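Local coordinates for protein 3'-5'-exonuclease (Saccharomyces cerevisiae, PDB 3E2V) that probably cuts double-stranded DNA and trims it from the 3' to the 5' end as a magnesium-dependent, TatD-type nuclease, at residues A[260-265]-A[291-296]; A[274-279]-A[363-368]. All coordinates share one frame; numbering follows the deposited sequence.

Interaction 1: residues A[260-265]-A[291-296]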
loop_
_atom_site.group_PDB
_atom_site.type_symbol
_atom_site.label_atom_id
_atom_site.label_comp_id
_atom_site.label_asym_id
_atom_site.label_seq_id
_atom_site.Cartn_x
_atom_site.Cartn_y
_atom_site.Cartn_z
ATOM N N ILE A 260 12.803 -9.265 14.895
ATOM C CA ILE A 260 12.200 -10.593 15.025
ATOM C C ILE A 260 11.013 -10.738 14.063
ATOM O O ILE A 260 10.876 -11.757 13.383
ATOM C CB ILE A 260 11.760 -10.871 16.491
ATOM C CG1 ILE A 260 12.992 -10.931 17.413
ATOM C CG2 ILE A 260 10.985 -12.186 16.590
ATOM C CD1 ILE A 260 12.671 -10.840 18.915
ATOM N N ASP A 261 10.186 -9.700 13.987
ATOM C CA ASP A 261 9.053 -9.713 13.054
ATOM C C ASP A 261 9.542 -9.843 11.621
ATOM O O ASP A 261 8.969 -10.610 10.827
ATOM C CB ASP A 261 8.256 -8.406 13.114
ATOM C CG ASP A 261 7.563 -8.180 14.424
ATOM O OD1 ASP A 261 7.262 -9.165 15.141
ATOM O OD2 ASP A 261 7.305 -6.978 14.711
ATOM N N LEU A 262 10.588 -9.088 11.278
ATOM C CA LEU A 262 11.128 -9.144 9.918
ATOM C C LEU A 262 11.547 -10.564 9.550
ATOM O O LEU A 262 11.251 -11.036 8.464
ATOM C CB LEU A 262 12.306 -8.184 9.731
ATOM C CG LEU A 262 13.008 -8.303 8.376
ATOM C CD1 LEU A 262 12.062 -7.909 7.223
ATOM C CD2 LEU A 262 14.301 -7.475 8.338
ATOM N N GLN A 263 12.266 -11.241 10.447
ATOM C CA GLN A 263 12.711 -12.593 10.159
ATOM C C GLN A 263 11.513 -13.549 9.988
ATOM O O GLN A 263 11.533 -14.413 9.110
ATOM C CB GLN A 263 13.696 -13.067 11.224
ATOM C CG GLN A 263 15.013 -12.287 11.210
ATOM C CD GLN A 263 15.688 -12.312 9.839
ATOM O OE1 GLN A 263 15.831 -13.372 9.225
ATOM N NE2 GLN A 263 16.101 -11.145 9.357
ATOM N N LYS A 264 10.468 -13.376 10.788
ATOM C CA LYS A 264 9.272 -14.199 10.607
ATOM C C LYS A 264 8.673 -13.987 9.215
ATOM O O LYS A 264 8.244 -14.953 8.565
ATOM C CB LYS A 264 8.226 -13.890 11.682
ATOM C CG LYS A 264 8.622 -14.375 13.094
ATOM C CD LYS A 264 7.690 -13.818 14.154
ATOM C CE LYS A 264 8.050 -14.397 15.513
ATOM N NZ LYS A 264 7.259 -13.803 16.627
ATOM N N LEU A 265 8.637 -12.736 8.756
ATOM C CA LEU A 265 8.074 -12.454 7.441
ATOM C C LEU A 265 8.952 -13.018 6.323
ATOM O O LEU A 265 8.447 -13.651 5.387
ATOM C CB LEU A 265 7.862 -10.943 7.261
ATOM C CG LEU A 265 6.814 -10.297 8.188
ATOM C CD1 LEU A 265 6.863 -8.797 8.005
ATOM C CD2 LEU A 265 5.423 -10.810 7.872
ATOM N N LYS A 291 18.271 -2.300 7.518
ATOM C CA LYS A 291 19.578 -2.768 7.042
ATOM C C LYS A 291 19.566 -4.281 6.809
ATOM O O LYS A 291 20.306 -4.770 5.953
ATOM C CB LYS A 291 20.691 -2.380 8.022
ATOM C CG LYS A 291 22.093 -2.556 7.452
ATOM C CD LYS A 291 23.139 -1.926 8.353
ATOM C CE LYS A 291 24.535 -2.149 7.808
ATOM N NZ LYS A 291 25.575 -1.649 8.762
ATOM N N GLN A 292 18.712 -4.995 7.551
ATOM C CA GLN A 292 18.622 -6.460 7.465
ATOM C C GLN A 292 17.694 -6.978 6.369
ATOM O O GLN A 292 17.650 -8.185 6.109
ATOM C CB GLN A 292 18.198 -7.059 8.806
ATOM C CG GLN A 292 19.192 -6.783 9.944
ATOM C CD GLN A 292 18.629 -7.118 11.304
ATOM O OE1 GLN A 292 17.461 -6.851 11.591
ATOM N NE2 GLN A 292 19.469 -7.685 12.168
ATOM N N ILE A 293 16.940 -6.087 5.731
ATOM C CA ILE A 293 16.087 -6.520 4.618
ATOM C C ILE A 293 16.957 -6.831 3.390
ATOM O O ILE A 293 17.696 -5.961 2.926
ATOM C CB ILE A 293 15.070 -5.433 4.207
ATOM C CG1 ILE A 293 14.198 -4.997 5.394
ATOM C CG2 ILE A 293 14.183 -5.961 3.062
ATOM C CD1 ILE A 293 13.427 -3.684 5.147
ATOM N N PRO A 294 16.873 -8.056 2.842
ATOM C CA PRO A 294 17.660 -8.313 1.620
ATOM C C PRO A 294 17.330 -7.284 0.543
ATOM O O PRO A 294 16.154 -7.006 0.274
ATOM C CB PRO A 294 17.201 -9.705 1.197
ATOM C CG PRO A 294 16.800 -10.371 2.526
ATOM C CD PRO A 294 16.100 -9.244 3.262
ATOM N N THR A 295 18.366 -6.701 -0.057
ATOM C CA THR A 295 18.166 -5.542 -0.925
ATOM C C THR A 295 17.196 -5.806 -2.083
ATOM O O THR A 295 16.388 -4.936 -2.420
ATOM C CB THR A 295 19.528 -4.998 -1.399
ATOM O OG1 THR A 295 20.263 -4.584 -0.243
ATOM C CG2 THR A 295 19.356 -3.813 -2.360
ATOM N N GLU A 296 17.251 -6.999 -2.673
ATOM C CA GLU A 296 16.329 -7.338 -3.756
ATOM C C GLU A 296 14.903 -7.669 -3.292
ATOM O O GLU A 296 14.016 -7.907 -4.121
ATOM C CB GLU A 296 16.908 -8.474 -4.610
ATOM C CG GLU A 296 16.622 -9.881 -4.102
ATOM C CD GLU A 296 17.499 -10.351 -2.954
ATOM O OE1 GLU A 296 18.252 -9.550 -2.368
ATOM O OE2 GLU A 296 17.446 -11.570 -2.647
HETATM O O HOH W 1 17.865 -10.625 7.116
HETATM O O HOH W 2 15.786 -9.135 11.223
#
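Leu262, on helix 259-268, reaches across to Ile293 and to the base of the Gln292 side chain, both in the loop between helix 284-291 and strand 298-300. From CB, which heads toward that loop, CG continues anti to the backbone N (chi1 174°), and this opens the fork of two methyls onto the partner residues. Leu262 CD2 rests 3.8 Å from Ile293 CG1 and 3.9 Å from Gln292 CB. Leu262 CD1, the other prong, sits 4.0 Å from that same Ile293 CG1, so one methylene faces both methyls of the leucine. The side chains of Leu262 and Ile293 meet at about a right angle. Behind them, Ile274 and Phe255 also pack on Leu262.

At the next residue, Gln263, the contact becomes polar and is made through water. The Gln263 chain bends back at CG (chi2 -55°) and presents its amide to two waters, with NE2 donating to each. The first water lies 2.9 Å from Gln263 NE2 and donates a hydrogen bond to Gln292 O, 2.6 Å away. The second lies 2.8 Å from Gln263 NE2 and donates to Gln292 OE1 at 2.9 Å, so backbone and side chain of one residue are bridged to a single amide nitrogen. The loop is also held from elsewhere, since Lys373 NZ bonds to the carbonyls of Lys291 and Ile293, while on the helix Lys264 forms a salt bridge with Asp208.

In this TIM-barrel-type fold the contact joins helix 259-268, packed outside the barrel, to the loop leading into strand 298-300. Its chemistry is split: a small, buried aliphatic patch supplies the direct touch, and two bridging waters link the Gln263 amide to the Gln292 carbonyl and side-chain oxygen, which do not bond to it directly.

Interaction 2: residues A[274-279]-A[363-368]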
loop_
_atom_site.group_PDB
_atom_site.type_symbol
_atom_site.label_atom_id
_atom_site.label_comp_id
_atom_site.label_asym_id
_atom_site.label_seq_id
_atom_site.Cartn_x
_atom_site.Cartn_y
_atom_site.Cartn_z
ATOM N N ILE A 274 9.249 -6.483 1.307
ATOM C CA ILE A 274 9.050 -5.551 2.422
ATOM C C ILE A 274 9.043 -4.130 1.886
ATOM O O ILE A 274 10.030 -3.671 1.293
ATOM C CB ILE A 274 10.172 -5.685 3.477
ATOM C CG1 ILE A 274 10.358 -7.148 3.943
ATOM C CG2 ILE A 274 9.911 -4.741 4.632
ATOM C CD1 ILE A 274 9.159 -7.789 4.691
ATOM N N GLY A 275 7.915 -3.440 2.067
ATOM C CA GLY A 275 7.795 -2.030 1.681
ATOM C C GLY A 275 8.358 -1.100 2.745
ATOM O O GLY A 275 8.052 -1.232 3.939
ATOM N N VAL A 276 9.180 -0.153 2.291
ATOM C CA VAL A 276 9.882 0.782 3.166
ATOM C C VAL A 276 9.542 2.213 2.749
ATOM O O VAL A 276 9.750 2.610 1.603
ATOM C CB VAL A 276 11.403 0.549 3.068
ATOM C CG1 VAL A 276 12.213 1.634 3.818
ATOM C CG2 VAL A 276 11.756 -0.836 3.600
ATOM N N ASN A 277 8.984 2.966 3.697
ATOM C CA ASN A 277 8.691 4.375 3.504
ATOM C C ASN A 277 9.287 5.176 4.667
ATOM O O ASN A 277 10.018 4.632 5.493
ATOM C CB ASN A 277 7.171 4.591 3.408
ATOM C CG ASN A 277 6.421 4.089 4.639
ATOM O OD1 ASN A 277 6.865 4.275 5.777
ATOM N ND2 ASN A 277 5.269 3.485 4.422
ATOM N N GLY A 278 8.962 6.462 4.752
ATOM C CA GLY A 278 9.535 7.299 5.805
ATOM C C GLY A 278 9.183 6.826 7.196
ATOM O O GLY A 278 9.986 6.982 8.117
ATOM N N CYS A 279 7.998 6.244 7.370
ATOM C CA CYS A 279 7.606 5.713 8.684
ATOM C C CYS A 279 8.474 4.516 9.111
ATOM O O CYS A 279 8.678 4.284 10.310
ATOM C CB CYS A 279 6.113 5.349 8.713
ATOM S SG CYS A 279 4.993 6.769 8.641
ATOM N N GLU A 363 12.707 9.969 -3.781
ATOM C CA GLU A 363 14.153 10.131 -3.773
ATOM C C GLU A 363 14.733 10.248 -2.368
ATOM O O GLU A 363 15.866 9.812 -2.127
ATOM C CB GLU A 363 14.562 11.323 -4.637
ATOM C CG GLU A 363 14.023 12.666 -4.181
ATOM C CD GLU A 363 14.385 13.790 -5.123
ATOM O OE1 GLU A 363 15.191 13.572 -6.052
ATOM O OE2 GLU A 363 13.837 14.900 -4.931
ATOM N N GLN A 364 13.966 10.803 -1.426
ATOM C CA GLN A 364 14.430 10.901 -0.041
ATOM C C GLN A 364 14.488 9.528 0.604
ATOM O O GLN A 364 15.404 9.221 1.339
ATOM C CB GLN A 364 13.516 11.822 0.778
ATOM C CG GLN A 364 13.463 13.256 0.301
ATOM C CD GLN A 364 12.484 14.090 1.098
ATOM O OE1 GLN A 364 11.955 13.654 2.098
ATOM N NE2 GLN A 364 12.239 15.308 0.635
ATOM N N VAL A 365 13.480 8.700 0.343
ATOM C CA VAL A 365 13.484 7.350 0.918
ATOM C C VAL A 365 14.687 6.575 0.363
ATOM O O VAL A 365 15.395 5.904 1.120
ATOM C CB VAL A 365 12.159 6.614 0.631
ATOM C CG1 VAL A 365 12.095 5.268 1.375
ATOM C CG2 VAL A 365 10.978 7.500 1.025
ATOM N N ALA A 366 14.941 6.716 -0.944
ATOM C CA ALA A 366 16.042 5.994 -1.588
ATOM C C ALA A 366 17.400 6.431 -0.999
ATOM O O ALA A 366 18.259 5.597 -0.714
ATOM C CB ALA A 366 16.013 6.218 -3.092
ATOM N N ILE A 367 17.561 7.733 -0.776
ATOM C CA ILE A 367 18.819 8.248 -0.198
ATOM C C ILE A 367 19.038 7.627 1.170
ATOM O O ILE A 367 20.119 7.117 1.482
ATOM C CB ILE A 367 18.774 9.779 -0.047
ATOM C CG1 ILE A 367 19.009 10.420 -1.407
ATOM C CG2 ILE A 367 19.823 10.272 0.977
ATOM C CD1 ILE A 367 18.577 11.906 -1.439
ATOM N N VAL A 368 18.004 7.650 2.002
ATOM C CA VAL A 368 18.150 7.111 3.352
ATOM C C VAL A 368 18.487 5.610 3.321
ATOM O O VAL A 368 19.404 5.158 4.013
ATOM C CB VAL A 368 16.881 7.368 4.189
ATOM C CG1 VAL A 368 16.958 6.652 5.541
ATOM C CG2 VAL A 368 16.658 8.876 4.365
#
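Val365, on helix 362-373, presses one methyl against the backbone at the end of strand 272-276. Val365 CG1 is 3.6 Å from Val276 O and 4.1 Å from Asn277 CA, and it lies a looser 4.4 Å from Val276 CG1. The second methyl, Val365 CG2, comes to 4.4 Å from Gly278 N. With CG1 anti to the backbone N (chi1 -173°), the two branches straddle the bend where the strand gives way to a 3-10 turn. The touch is therefore mostly side chain on main chain, a van der Waals fit over the turn with only one pair of side chains meeting.

A step outward, Asn277 sends its side chain away from the helix, so that the residue's backbone is backed by Val365 while its amide looks into the metal site. ND2 donates to Glu301 OE1 and is also paired with Ser254 OG. At the other end of the amide, Asn277 OD1 accepts a short but bent, weak bond from Cys279 N at 2.8 Å, with an N-H...O angle of 121°. The ND2 bonds, with the weaker help at OD1, probably limit rotation of the amide beside the magnesium-binding residues His253 and Asp303. The turn is further tied down by the disulfide from Cys279 to Cys307 and by the bond between Asn277 N and Ser280 OG.

Strand 272-276 lies between strands 250-252 and 298-300 in the parallel sheet of the barrel, and helix 362-373 packs outside its C-terminal end. Val365 and Ala366 also lean on Leu300 of strand 298-300. Ile367, on the far side, packs on Leu319 and Tyr322 of helix 316-325, while helix 377-392 covers the flank at Ala366 through Leu377 and Ile381.

Overall arrangement
The two contacts, with centres about 15 Å apart, share strand 272-276. Ile293 of interaction 1 lays its CD1 over the strand's outward side chains, 3.6 Å from Val276 CG2 and 3.7 Å from Ile274 CG2, while Leu262 CD1 lies 3.8 Å from Ile274 CG1. Along the chain the segments alternate: helix 259-268 runs into the strand, and the loop at 291-296 follows before helix 362-373 comes back to the C-terminal end of strand 272-276. Interaction 2 is much nearer the active site, the Asn277 side chain lying about 6 Å from the magnesium ion. In interaction 1 the Ile293 side chain is about 12 Å from that of the metal ligand His253, in the outer packing layer.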